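Local atomic coordinates of dextranase (Pseudarthrobacter oxydans, PDB entry 6NZS), a protein that cleaves alpha-1,6-glucosidic linkages within dextran chains, acting as an endo-hydrolase of glycoside hydrolase family 49. Residues Phe20-Pro25 with Arg33-Asp38; Thr180-Ser185 with Val433-Met438; Tyr237-Asp242 with Glu287-Glu292; Thr429-Ile434 with Glu477-Glu482. One frame throughout, in Å; residues are numbered along the deposited sequence.

Contact 1: residues Phe20-Pro25 with Arg33-Asp38; sequences FNTTGP and RSSFYD
Phe20 turns CG opposite its own carbonyl carbon (chi1 -70°), and Arg33 runs extended from a CG set opposite its backbone N (chi1 175°), which lays the two side chains next to each other and pointing the same way. The rim of the phenyl ring rides over one face of the guanidinium, with Phe20 CZ 3.5 Å from Arg33 CZ and the two planes inclined by 39°. Near its own plane, the ring edge meets a carbonyl: Phe20 CE1 lies 3.4 Å from Ser34 O. Beyond the ring, Arg33 NH2 forms a salt bridge with Asp38 OD1 at 2.9 Å, close to the guanidinium plane and on the syn side of the carboxylate, while Asp38 OD2 pairs with Arg103. One water ties the backbones, accepting from Asn21 N at 2.8 Å and donating to Arg33 O at 2.6 Å; it is also hydrogen-bonded to Ser35 OG. Thr22 CG2 packs 3.3 Å from that same Ser35 OG. Both segments are shaped internally: Asn21 OD1 accepts from Thr23 N, an Asx turn, and from Gly24 N, an Asx motif, and Ser34 OG takes Phe36 N in an ST turn while also bonding Ser86. Within the N-terminal Ig-like domain this is a surface contact, where Thr22 and Phe36 rest on Met57 of strand 51-58, Phe36 also reaches Thr84 of strand 84-92, and Tyr37 and Asp38 begin strand 37-43.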
loop_
_atom_site.group_PDB
_atom_site.type_symbol
_atom_site.label_atom_id
_atom_site.label_comp_id
_atom_site.label_asym_id
_atom_site.label_seq_id
_atom_site.Cartn_x
_atom_site.Cartn_y
_atom_site.Cartn_z
ATOM N N PHE A 20 -13.826 17.941 12.690
ATOM C CA PHE A 20 -13.405 18.406 11.380
ATOM C C PHE A 20 -12.107 19.183 11.555
ATOM O O PHE A 20 -12.028 20.085 12.397
ATOM C CB PHE A 20 -14.467 19.317 10.767
ATOM C CG PHE A 20 -15.728 18.603 10.361
ATOM C CD1 PHE A 20 -15.712 17.619 9.380
ATOM C CD2 PHE A 20 -16.941 18.922 10.960
ATOM C CE1 PHE A 20 -16.879 16.964 9.005
ATOM C CE2 PHE A 20 -18.114 18.274 10.590
ATOM C CZ PHE A 20 -18.085 17.291 9.608
ATOM N N ASN A 21 -11.088 18.831 10.771
ATOM C CA ASN A 21 -9.792 19.491 10.887
ATOM C C ASN A 21 -9.012 19.188 9.614
ATOM O O ASN A 21 -8.615 18.035 9.392
ATOM C CB ASN A 21 -9.059 18.980 12.128
ATOM C CG ASN A 21 -7.730 19.671 12.358
ATOM O OD1 ASN A 21 -7.086 20.142 11.420
ATOM N ND2 ASN A 21 -7.292 19.703 13.620
ATOM N N THR A 22 -8.783 20.212 8.791
ATOM C CA THR A 22 -7.995 20.075 7.572
ATOM C C THR A 22 -6.644 20.762 7.671
ATOM O O THR A 22 -5.935 20.848 6.665
ATOM C CB THR A 22 -8.746 20.614 6.354
ATOM O OG1 THR A 22 -9.135 21.978 6.592
ATOM C CG2 THR A 22 -9.974 19.767 6.047
ATOM N N THR A 23 -6.271 21.260 8.851
ATOM C CA THR A 23 -5.133 22.161 8.967
ATOM C C THR A 23 -4.033 21.709 9.913
ATOM O O THR A 23 -2.914 22.215 9.793
ATOM C CB THR A 23 -5.583 23.567 9.403
ATOM O OG1 THR A 23 -6.112 23.507 10.728
ATOM C CG2 THR A 23 -6.643 24.124 8.458
ATOM N N GLY A 24 -4.305 20.812 10.854
ATOM C CA GLY A 24 -3.320 20.494 11.855
ATOM C C GLY A 24 -3.606 19.188 12.557
ATOM O O GLY A 24 -4.574 18.485 12.250
ATOM N N PRO A 25 -2.746 18.826 13.506
ATOM C CA PRO A 25 -2.921 17.553 14.211
ATOM C C PRO A 25 -4.164 17.587 15.079
ATOM O O PRO A 25 -4.508 18.616 15.665
ATOM C CB PRO A 25 -1.654 17.448 15.068
ATOM C CG PRO A 25 -1.208 18.865 15.244
ATOM C CD PRO A 25 -1.541 19.547 13.948
ATOM N N ARG A 33 -12.508 13.431 11.152
ATOM C CA ARG A 33 -13.606 13.025 10.289
ATOM C C ARG A 33 -13.390 13.640 8.912
ATOM O O ARG A 33 -12.907 14.766 8.799
ATOM C CB ARG A 33 -14.929 13.540 10.863
ATOM C CG ARG A 33 -16.132 13.279 9.968
ATOM C CD ARG A 33 -17.423 13.733 10.617
ATOM N NE ARG A 33 -18.491 13.754 9.630
ATOM C CZ ARG A 33 -19.719 14.201 9.867
ATOM N NH1 ARG A 33 -20.030 14.664 11.072
ATOM N NH2 ARG A 33 -20.616 14.205 8.894
ATOM N N SER A 34 -13.769 12.911 7.857
ATOM C CA SER A 34 -13.668 13.479 6.513
ATOM C C SER A 34 -14.505 14.745 6.371
ATOM O O SER A 34 -15.699 14.759 6.683
ATOM C CB SER A 34 -14.128 12.470 5.463
ATOM O OG SER A 34 -14.084 13.039 4.153
ATOM N N SER A 35 -13.870 15.807 5.870
ATOM C CA SER A 35 -14.578 17.037 5.542
ATOM C C SER A 35 -15.324 16.953 4.222
ATOM O O SER A 35 -16.121 17.846 3.917
ATOM C CB SER A 35 -13.580 18.187 5.419
ATOM O OG SER A 35 -12.897 18.378 6.642
ATOM N N PHE A 36 -15.108 15.899 3.441
ATOM C CA PHE A 36 -15.497 15.917 2.043
ATOM C C PHE A 36 -16.554 14.902 1.657
ATOM O O PHE A 36 -17.238 15.126 0.652
ATOM C CB PHE A 36 -14.254 15.754 1.155
ATOM C CG PHE A 36 -13.191 16.745 1.483
ATOM C CD1 PHE A 36 -13.334 18.059 1.085
ATOM C CD2 PHE A 36 -12.086 16.394 2.238
ATOM C CE1 PHE A 36 -12.386 19.008 1.405
ATOM C CE2 PHE A 36 -11.130 17.347 2.557
ATOM C CZ PHE A 36 -11.285 18.647 2.142
ATOM N N TYR A 37 -16.729 13.819 2.416
ATOM C CA TYR A 37 -17.663 12.756 2.055
ATOM C C TYR A 37 -18.438 12.288 3.272
ATOM O O TYR A 37 -17.895 12.227 4.378
ATOM C CB TYR A 37 -16.914 11.540 1.469
ATOM C CG TYR A 37 -16.057 11.949 0.309
ATOM C CD1 TYR A 37 -16.621 12.145 -0.941
ATOM C CD2 TYR A 37 -14.700 12.210 0.470
ATOM C CE1 TYR A 37 -15.864 12.561 -2.009
ATOM C CE2 TYR A 37 -13.923 12.636 -0.603
ATOM C CZ TYR A 37 -14.521 12.811 -1.839
ATOM O OH TYR A 37 -13.797 13.237 -2.925
ATOM N N ASP A 38 -19.706 11.948 3.051
ATOM C CA ASP A 38 -20.517 11.228 4.021
ATOM C C ASP A 38 -20.980 9.926 3.390
ATOM O O ASP A 38 -21.279 9.885 2.194
ATOM C CB ASP A 38 -21.749 12.039 4.439
ATOM C CG ASP A 38 -21.391 13.238 5.293
ATOM O OD1 ASP A 38 -20.587 13.080 6.228
ATOM O OD2 ASP A 38 -21.928 14.341 5.031
HETATM O O HOH W 1 -11.797 17.143 8.685
#

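Contact 2: residues Thr180-Ser185 with Val433-Met438; sequences TEPRNS and VIHNRM
Glu181 meets His435 with its CB and Arg437 with its carboxylate, joining the N-terminal Ig-like domain to the beta-solenoid. Strands 180-182 and 433-435 are no sheet neighbours: their axes pass 8.4 Å apart at 82°, and side chains make the junction. Glu181 CB sits over one face of the imidazole, displaced toward the rim and 3.8 Å from the centroid of the His435 ring, a CH-pi contact. Pro182 CD comes near the same ring, 4.0 Å from His435 NE2. Past CB, the glutamate chain is extended, and its OE2 receives Arg437 NH1 on the syn lone pair at 2.7 Å. This buried salt bridge is short but bent, and carboxylate and guanidinium planes stand 72° apart. Were Arg437 a leucine, the buried Glu181 carboxylate would probably lack its balancing charge. In the second shell, Tyr155 OH is a further hydrogen-bond partner of Glu181 OE2, and Glu409 forms a salt bridge with Arg437 NH2, so the arginine is shared between acids of the two domains. The imidazole is fixed through both nitrogens, His435 NE2 by Glu149 and His435 ND1 by His179. Between His435 and Arg437, Asn436 points its CB away from segment 180-185, and its OD1 closes an Asx turn by accepting from Met438 N at 3.3 Å.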
loop_
_atom_site.group_PDB
_atom_site.type_symbol
_atom_site.label_atom_id
_atom_site.label_comp_id
_atom_site.label_asym_id
_atom_site.label_seq_id
_atom_site.Cartn_x
_atom_site.Cartn_y
_atom_site.Cartn_z
ATOM N N THR A 180 -4.042 11.983 -13.190
ATOM C CA THR A 180 -5.287 12.631 -12.790
ATOM C C THR A 180 -5.989 11.776 -11.742
ATOM O O THR A 180 -6.168 10.569 -11.937
ATOM C CB THR A 180 -6.182 12.827 -14.014
ATOM O OG1 THR A 180 -5.540 13.737 -14.914
ATOM C CG2 THR A 180 -7.538 13.402 -13.615
ATOM N N GLU A 181 -6.373 12.386 -10.625
ATOM C CA GLU A 181 -6.951 11.630 -9.520
ATOM C C GLU A 181 -7.737 12.595 -8.637
ATOM O O GLU A 181 -7.606 13.825 -8.774
ATOM C CB GLU A 181 -5.856 10.928 -8.702
ATOM C CG GLU A 181 -5.017 11.941 -7.916
ATOM C CD GLU A 181 -3.786 11.375 -7.227
ATOM O OE1 GLU A 181 -3.580 10.150 -7.235
ATOM O OE2 GLU A 181 -3.011 12.180 -6.670
ATOM N N PRO A 182 -8.571 12.078 -7.726
ATOM C CA PRO A 182 -9.241 12.972 -6.767
ATOM C C PRO A 182 -8.223 13.685 -5.887
ATOM O O PRO A 182 -7.283 13.074 -5.376
ATOM C CB PRO A 182 -10.113 12.012 -5.940
ATOM C CG PRO A 182 -10.351 10.847 -6.871
ATOM C CD PRO A 182 -9.069 10.689 -7.626
ATOM N N ARG A 183 -8.420 14.996 -5.706
ATOM C CA ARG A 183 -7.607 15.726 -4.732
ATOM C C ARG A 183 -7.883 15.220 -3.325
ATOM O O ARG A 183 -6.955 15.021 -2.528
ATOM C CB ARG A 183 -7.928 17.218 -4.801
ATOM C CG ARG A 183 -7.020 18.067 -3.915
ATOM C CD ARG A 183 -7.347 19.568 -3.953
ATOM N NE ARG A 183 -7.468 20.117 -5.310
ATOM C CZ ARG A 183 -6.499 20.739 -5.983
ATOM N NH1 ARG A 183 -5.288 20.909 -5.462
ATOM N NH2 ARG A 183 -6.744 21.198 -7.202
ATOM N N ASN A 184 -9.160 15.023 -3.009
ATOM C CA ASN A 184 -9.596 14.466 -1.739
ATOM C C ASN A 184 -10.131 13.078 -2.065
ATOM O O ASN A 184 -11.237 12.932 -2.595
ATOM C CB ASN A 184 -10.649 15.378 -1.117
ATOM C CG ASN A 184 -10.105 16.760 -0.851
ATOM O OD1 ASN A 184 -9.251 16.941 0.014
ATOM N ND2 ASN A 184 -10.570 17.741 -1.615
ATOM N N SER A 185 -9.316 12.070 -1.808
ATOM C CA SER A 185 -9.711 10.726 -2.190
ATOM C C SER A 185 -10.687 10.133 -1.180
ATOM O O SER A 185 -10.796 10.579 -0.031
ATOM C CB SER A 185 -8.484 9.841 -2.388
ATOM O OG SER A 185 -7.714 9.706 -1.210
ATOM N N VAL A 433 -3.217 -1.201 -9.865
ATOM C CA VAL A 433 -2.623 0.063 -9.456
ATOM C C VAL A 433 -3.577 1.142 -9.951
ATOM O O VAL A 433 -3.547 1.529 -11.121
ATOM C CB VAL A 433 -1.217 0.229 -10.034
ATOM C CG1 VAL A 433 -0.525 1.473 -9.471
ATOM C CG2 VAL A 433 -0.367 -1.032 -9.741
ATOM N N ILE A 434 -4.471 1.588 -9.064
ATOM C CA ILE A 434 -5.558 2.462 -9.493
ATOM C C ILE A 434 -5.069 3.878 -9.762
ATOM O O ILE A 434 -5.676 4.597 -10.561
ATOM C CB ILE A 434 -6.757 2.438 -8.519
ATOM C CG1 ILE A 434 -6.347 2.789 -7.086
ATOM C CG2 ILE A 434 -7.494 1.090 -8.584
ATOM C CD1 ILE A 434 -7.567 3.116 -6.191
ATOM N N HIS A 435 -4.001 4.300 -9.083
ATOM C CA HIS A 435 -3.398 5.606 -9.299
ATOM C C HIS A 435 -1.915 5.493 -9.020
ATOM O O HIS A 435 -1.468 4.597 -8.301
ATOM C CB HIS A 435 -3.998 6.654 -8.358
ATOM C CG HIS A 435 -5.429 6.956 -8.656
ATOM N ND1 HIS A 435 -5.821 7.551 -9.834
ATOM C CD2 HIS A 435 -6.563 6.717 -7.954
ATOM C CE1 HIS A 435 -7.137 7.678 -9.845
ATOM N NE2 HIS A 435 -7.609 7.181 -8.713
ATOM N N ASN A 436 -1.160 6.435 -9.576
ATOM C CA ASN A 436 0.254 6.550 -9.254
ATOM C C ASN A 436 0.707 7.947 -9.637
ATOM O O ASN A 436 0.157 8.550 -10.559
ATOM C CB ASN A 436 1.097 5.503 -9.996
ATOM C CG ASN A 436 1.306 5.857 -11.452
ATOM O OD1 ASN A 436 2.346 6.417 -11.823
ATOM N ND2 ASN A 436 0.315 5.560 -12.287
ATOM N N ARG A 437 1.732 8.443 -8.940
ATOM C CA ARG A 437 2.311 9.743 -9.246
ATOM C C ARG A 437 3.803 9.610 -9.524
ATOM O O ARG A 437 4.599 10.481 -9.170
ATOM C CB ARG A 437 2.037 10.765 -8.141
ATOM C CG ARG A 437 0.580 11.249 -8.090
ATOM C CD ARG A 437 0.423 12.525 -7.252
ATOM N NE ARG A 437 0.912 12.358 -5.886
ATOM C CZ ARG A 437 0.217 11.828 -4.887
ATOM N NH1 ARG A 437 -1.029 11.404 -5.075
ATOM N NH2 ARG A 437 0.777 11.719 -3.685
ATOM N N MET A 438 4.198 8.514 -10.167
ATOM C CA MET A 438 5.607 8.302 -10.491
ATOM C C MET A 438 5.991 9.230 -11.641
ATOM O O MET A 438 5.428 9.143 -12.738
ATOM C CB MET A 438 5.856 6.832 -10.826
ATOM C CG MET A 438 5.581 5.907 -9.629
ATOM S SD MET A 438 6.067 4.173 -9.863
ATOM C CE MET A 438 4.966 3.705 -11.188
#

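Contact 3: residues Tyr237-Asp242 with Glu287-Glu292; sequences YSMGSD and EQYVYE
Gln288 reaches alongside residues Ser238-Ser241, beginning with its CB 4.0 Å from Gly240 C. With CG opposite the carbonyl carbon (chi1 -57°) and the chain extended beyond it, the amide is carried to the backbone and hydroxyl on the other side. Gln288 CD passes 3.6 Å from Ser238 OG, and the two arms of the amide then divide. Gln288 NE2 donates to Ser238 OG at 3.0 Å, the hydroxyl lying in the amide plane. Gln288 OE1 accepts from Gly240 N at 2.8 Å, with the donor above the carbonyl plane and the bond bent; the same oxygen accepts a hydrogen bond from a water that also donates to Gly240 O. A side-chain amide thus ties two connecting loops of the parallel beta-solenoid: one leaves strand 235-238, the other follows strand 283-285, and strand 260-263 lies between those strands in the stack. Gly240 has a positive phi of 87°, at which a CB would be jammed against the preceding carbonyl. Tyr289 adds its ring: Tyr289 CE1 is 3.5 Å from Gly240 O, and Ser241 O lies at the ring edge, 3.6 Å from Tyr289 CD1. Its hydroxyl continues to the carbonyl of Tyr243. Ser241 CB packs 3.1 Å from Gln288 O, and a second water donates to Ser241 O while accepting from Val290 N.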
loop_
_atom_site.group_PDB
_atom_site.type_symbol
_atom_site.label_atom_id
_atom_site.label_comp_id
_atom_site.label_asym_id
_atom_site.label_seq_id
_atom_site.Cartn_x
_atom_site.Cartn_y
_atom_site.Cartn_z
ATOM N N TYR A 237 -7.705 5.631 21.502
ATOM C CA TYR A 237 -6.569 5.369 22.376
ATOM C C TYR A 237 -5.342 6.085 21.825
ATOM O O TYR A 237 -5.174 6.200 20.609
ATOM C CB TYR A 237 -6.291 3.857 22.467
ATOM C CG TYR A 237 -7.537 3.040 22.745
ATOM C CD1 TYR A 237 -8.396 2.655 21.717
ATOM C CD2 TYR A 237 -7.857 2.653 24.042
ATOM C CE1 TYR A 237 -9.546 1.918 21.976
ATOM C CE2 TYR A 237 -8.988 1.904 24.313
ATOM C CZ TYR A 237 -9.832 1.538 23.282
ATOM O OH TYR A 237 -10.960 0.802 23.570
ATOM N N SER A 238 -4.476 6.564 22.723
ATOM C CA SER A 238 -3.347 7.409 22.344
ATOM C C SER A 238 -2.078 6.933 23.040
ATOM O O SER A 238 -2.017 6.914 24.274
ATOM C CB SER A 238 -3.623 8.870 22.718
ATOM O OG SER A 238 -2.452 9.655 22.548
ATOM N N MET A 239 -1.060 6.573 22.255
ATOM C CA MET A 239 0.251 6.241 22.809
ATOM C C MET A 239 1.154 7.457 22.956
ATOM O O MET A 239 2.129 7.400 23.715
ATOM C CB MET A 239 0.959 5.187 21.948
ATOM C CG MET A 239 0.347 3.789 22.021
ATOM S SD MET A 239 1.404 2.543 21.263
ATOM C CE MET A 239 0.211 1.260 20.890
ATOM N N GLY A 240 0.851 8.546 22.259
ATOM C CA GLY A 240 1.674 9.737 22.276
ATOM C C GLY A 240 2.782 9.699 21.238
ATOM O O GLY A 240 3.082 8.673 20.624
ATOM N N SER A 241 3.415 10.858 21.043
ATOM C CA SER A 241 4.510 10.953 20.085
ATOM C C SER A 241 5.799 10.309 20.576
ATOM O O SER A 241 6.712 10.100 19.768
ATOM C CB SER A 241 4.789 12.423 19.766
ATOM O OG SER A 241 5.214 13.112 20.933
ATOM N N ASP A 242 5.894 9.990 21.867
ATOM C CA ASP A 242 7.157 9.591 22.478
ATOM C C ASP A 242 7.089 8.212 23.122
ATOM O O ASP A 242 7.838 7.921 24.059
ATOM C CB ASP A 242 7.642 10.645 23.476
ATOM C CG ASP A 242 6.643 10.910 24.594
ATOM O OD1 ASP A 242 5.489 10.440 24.518
ATOM O OD2 ASP A 242 7.022 11.594 25.570
ATOM N N GLU A 287 -0.064 8.810 13.309
ATOM C CA GLU A 287 -0.171 10.253 13.105
ATOM C C GLU A 287 0.600 11.069 14.139
ATOM O O GLU A 287 1.000 12.204 13.847
ATOM C CB GLU A 287 -1.646 10.653 13.121
ATOM C CG GLU A 287 -2.323 10.491 14.477
ATOM C CD GLU A 287 -3.834 10.527 14.366
ATOM O OE1 GLU A 287 -4.413 9.553 13.838
ATOM O OE2 GLU A 287 -4.448 11.521 14.801
ATOM N N GLN A 288 0.794 10.543 15.350
ATOM C CA GLN A 288 1.474 11.310 16.392
ATOM C C GLN A 288 2.987 11.293 16.251
ATOM O O GLN A 288 3.658 12.114 16.888
ATOM C CB GLN A 288 1.083 10.815 17.789
ATOM C CG GLN A 288 -0.412 10.854 18.040
ATOM C CD GLN A 288 -0.817 10.374 19.428
ATOM O OE1 GLN A 288 -0.424 9.298 19.864
ATOM N NE2 GLN A 288 -1.624 11.168 20.116
ATOM N N TYR A 289 3.541 10.404 15.435
ATOM C CA TYR A 289 4.986 10.278 15.305
ATOM C C TYR A 289 5.506 11.206 14.216
ATOM O O TYR A 289 4.886 11.355 13.160
ATOM C CB TYR A 289 5.380 8.836 14.975
ATOM C CG TYR A 289 4.943 7.823 16.013
ATOM C CD1 TYR A 289 5.447 7.867 17.308
ATOM C CD2 TYR A 289 4.034 6.824 15.695
ATOM C CE1 TYR A 289 5.050 6.954 18.260
ATOM C CE2 TYR A 289 3.638 5.900 16.635
ATOM C CZ TYR A 289 4.147 5.969 17.917
ATOM O OH TYR A 289 3.733 5.046 18.853
ATOM N N VAL A 290 6.653 11.829 14.490
ATOM C CA VAL A 290 7.344 12.626 13.485
ATOM C C VAL A 290 7.920 11.705 12.413
ATOM O O VAL A 290 8.195 10.522 12.657
ATOM C CB VAL A 290 8.445 13.463 14.166
ATOM C CG1 VAL A 290 9.566 12.562 14.692
ATOM C CG2 VAL A 290 9.003 14.517 13.226
ATOM N N TYR A 291 8.087 12.245 11.206
ATOM C CA TYR A 291 8.816 11.542 10.157
ATOM C C TYR A 291 10.150 11.060 10.699
ATOM O O TYR A 291 10.882 11.823 11.332
ATOM C CB TYR A 291 9.088 12.510 9.008
ATOM C CG TYR A 291 9.921 11.960 7.867
ATOM C CD1 TYR A 291 9.521 10.828 7.164
ATOM C CD2 TYR A 291 11.100 12.592 7.476
ATOM C CE1 TYR A 291 10.266 10.346 6.107
ATOM C CE2 TYR A 291 11.852 12.118 6.421
ATOM C CZ TYR A 291 11.437 10.994 5.731
ATOM O OH TYR A 291 12.192 10.527 4.675
ATOM N N GLU A 292 10.466 9.791 10.439
ATOM C CA GLU A 292 11.731 9.197 10.877
ATOM C C GLU A 292 11.921 9.357 12.384
ATOM O O GLU A 292 13.021 9.645 12.867
ATOM C CB GLU A 292 12.925 9.751 10.092
ATOM C CG GLU A 292 13.157 9.098 8.731
ATOM C CD GLU A 292 14.371 9.658 8.006
ATOM O OE1 GLU A 292 14.638 10.870 8.143
ATOM O OE2 GLU A 292 15.059 8.890 7.299
HETATM O O HOH W 2 1.274 7.424 18.852
HETATM O O HOH W 3 7.722 11.237 17.385
#

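Contact 4: residues Thr429-Ile434 with Glu477-Glu482; sequences TNTTVI and ENITVE
Glu477 opens the pairing with Thr429: its backbone O accepts from Asn430 N at 3.0 Å and also receives a CA-H...O contact from Thr429. At Asn478 the side chain takes over, and Asn478 ND2 donates to Asn430 OD1 at 3.0 Å; Asn430 OD1 lies near the amide plane of Asn478, while the donor is tilted 34° from the carbonyl plane of Asn430. Both asparagines have positive phi, and the row runs on in both directions, from Asp401 through Asn430 ND2 and from Asn478 OD1 to Asn504. This is an asparagine ladder, as found in parallel beta-helices; segments 429-434 and 477-482, in step residue for residue, run 9° from parallel. With a valine at Asn430, Asn478 ND2 is likely to lose this acceptor and Asp401 the amide that donates to it. Ile479 follows on the buried face, its CG2 4.5 Å from Val433 CG2. Thr480 gives its N to Thr431 O and accepts Val433 N on its own O at 2.7 Å, while its side chain stands next to Thr432 on the opposite face. Val481 returns to the interior, placing CG2 4.3 Å from Val433 CB. At Glu482 the N donates almost straight to Val433 O at 3.0 Å, the carboxylate OE2 lies 3.7 Å from Thr432 CG2, and OE1 bonds Ser119 OG.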
loop_
_atom_site.group_PDB
_atom_site.type_symbol
_atom_site.label_atom_id
_atom_site.label_comp_id
_atom_site.label_asym_id
_atom_site.label_seq_id
_atom_site.Cartn_x
_atom_site.Cartn_y
_atom_site.Cartn_z
ATOM N N THR A 429 -0.886 -12.291 -8.145
ATOM C CA THR A 429 -1.991 -12.261 -9.092
ATOM C C THR A 429 -2.983 -11.150 -8.757
ATOM O O THR A 429 -3.218 -10.825 -7.589
ATOM C CB THR A 429 -2.710 -13.621 -9.153
ATOM O OG1 THR A 429 -3.112 -14.011 -7.833
ATOM C CG2 THR A 429 -1.780 -14.682 -9.734
ATOM N N ASN A 430 -3.561 -10.558 -9.803
ATOM C CA ASN A 430 -4.711 -9.658 -9.670
ATOM C C ASN A 430 -4.378 -8.408 -8.854
ATOM O O ASN A 430 -4.978 -8.121 -7.815
ATOM C CB ASN A 430 -5.940 -10.406 -9.147
ATOM C CG ASN A 430 -6.360 -11.489 -10.097
ATOM O OD1 ASN A 430 -6.499 -11.237 -11.291
ATOM N ND2 ASN A 430 -6.483 -12.711 -9.598
ATOM N N THR A 431 -3.397 -7.672 -9.363
ATOM C CA THR A 431 -2.969 -6.395 -8.801
ATOM C C THR A 431 -3.580 -5.292 -9.644
ATOM O O THR A 431 -3.509 -5.345 -10.876
ATOM C CB THR A 431 -1.443 -6.285 -8.873
ATOM O OG1 THR A 431 -0.834 -7.435 -8.260
ATOM C CG2 THR A 431 -0.957 -5.013 -8.184
ATOM N N THR A 432 -4.190 -4.302 -8.995
ATOM C CA THR A 432 -4.678 -3.123 -9.699
ATOM C C THR A 432 -4.036 -1.895 -9.078
ATOM O O THR A 432 -4.295 -1.577 -7.911
ATOM C CB THR A 432 -6.198 -3.015 -9.654
ATOM O OG1 THR A 432 -6.778 -4.237 -10.131
ATOM C CG2 THR A 432 -6.677 -1.895 -10.547
ATOM N N VAL A 433 -3.217 -1.201 -9.865
ATOM C CA VAL A 433 -2.623 0.063 -9.456
ATOM C C VAL A 433 -3.577 1.142 -9.951
ATOM O O VAL A 433 -3.547 1.529 -11.121
ATOM C CB VAL A 433 -1.217 0.229 -10.034
ATOM C CG1 VAL A 433 -0.525 1.473 -9.471
ATOM C CG2 VAL A 433 -0.367 -1.032 -9.741
ATOM N N ILE A 434 -4.471 1.588 -9.064
ATOM C CA ILE A 434 -5.558 2.462 -9.493
ATOM C C ILE A 434 -5.069 3.878 -9.762
ATOM O O ILE A 434 -5.676 4.597 -10.561
ATOM C CB ILE A 434 -6.757 2.438 -8.519
ATOM C CG1 ILE A 434 -6.347 2.789 -7.086
ATOM C CG2 ILE A 434 -7.494 1.090 -8.584
ATOM C CD1 ILE A 434 -7.567 3.116 -6.191
ATOM N N GLU A 477 0.802 -12.094 -12.626
ATOM C CA GLU A 477 -0.277 -12.257 -13.596
ATOM C C GLU A 477 -1.415 -11.311 -13.261
ATOM O O GLU A 477 -1.974 -11.377 -12.159
ATOM C CB GLU A 477 -0.785 -13.701 -13.649
ATOM C CG GLU A 477 -1.949 -13.862 -14.612
ATOM C CD GLU A 477 -2.169 -15.286 -15.081
ATOM O OE1 GLU A 477 -1.362 -16.168 -14.724
ATOM O OE2 GLU A 477 -3.153 -15.509 -15.818
ATOM N N ASN A 478 -1.769 -10.461 -14.235
ATOM C CA ASN A 478 -2.793 -9.425 -14.134
ATOM C C ASN A 478 -2.296 -8.276 -13.268
ATOM O O ASN A 478 -2.434 -8.302 -12.042
ATOM C CB ASN A 478 -4.148 -9.974 -13.664
ATOM C CG ASN A 478 -4.648 -11.099 -14.539
ATOM O OD1 ASN A 478 -4.353 -11.147 -15.732
ATOM N ND2 ASN A 478 -5.399 -12.017 -13.948
ATOM N N ILE A 479 -1.688 -7.280 -13.903
ATOM C CA ILE A 479 -1.315 -6.032 -13.251
ATOM C C ILE A 479 -1.980 -4.937 -14.066
ATOM O O ILE A 479 -1.503 -4.576 -15.150
ATOM C CB ILE A 479 0.198 -5.818 -13.179
ATOM C CG1 ILE A 479 0.918 -7.017 -12.548
ATOM C CG2 ILE A 479 0.480 -4.541 -12.388
ATOM C CD1 ILE A 479 2.443 -6.893 -12.603
ATOM N N THR A 480 -3.090 -4.417 -13.560
ATOM C CA THR A 480 -3.865 -3.403 -14.254
ATOM C C THR A 480 -3.457 -2.036 -13.726
ATOM O O THR A 480 -3.577 -1.769 -12.526
ATOM C CB THR A 480 -5.351 -3.661 -14.016
ATOM O OG1 THR A 480 -5.705 -4.928 -14.598
ATOM C CG2 THR A 480 -6.196 -2.564 -14.639
ATOM N N VAL A 481 -2.945 -1.187 -14.612
ATOM C CA VAL A 481 -2.471 0.145 -14.246
ATOM C C VAL A 481 -3.404 1.152 -14.898
ATOM O O VAL A 481 -3.478 1.251 -16.131
ATOM C CB VAL A 481 -1.019 0.372 -14.677
ATOM C CG1 VAL A 481 -0.543 1.748 -14.229
ATOM C CG2 VAL A 481 -0.125 -0.729 -14.101
ATOM N N GLU A 482 -4.144 1.878 -14.073
ATOM C CA GLU A 482 -5.185 2.773 -14.572
ATOM C C GLU A 482 -4.658 4.196 -14.705
ATOM O O GLU A 482 -3.845 4.650 -13.893
ATOM C CB GLU A 482 -6.405 2.737 -13.646
ATOM C CG GLU A 482 -6.970 1.320 -13.477
ATOM C CD GLU A 482 -8.455 1.299 -13.188
ATOM O OE1 GLU A 482 -9.196 2.168 -13.696
ATOM O OE2 GLU A 482 -8.893 0.392 -12.461
HETATM O O HOH W 4 -0.365 -9.239 -10.253
HETATM O O HOH W 5 -5.305 -6.778 -12.613
HETATM O O HOH W 6 -2.158 4.042 -11.815
#

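Overall arrangement
Contact 1 is a surface contact of the Ig-like domain and contact 3 a partly buried one between solenoid loops; neither has a direct hydrogen bond between its two backbones. Contact 2 is buried where the two domains meet and relies on charge and a covered imidazole. Contact 4 is solenoid sheet proper, a ladder of backbone bonds with an apolar face and an asparagine row. Contacts 2 and 4 share Val433 and Ile434 on strand 423-435, which thus pairs within the solenoid and then faces the Ig-like domain. Contacts 1 and 2 touch directly through Tyr37 OH and Asn184 O, whereas contacts 3 and 4 lie about 33 Å apart between centres.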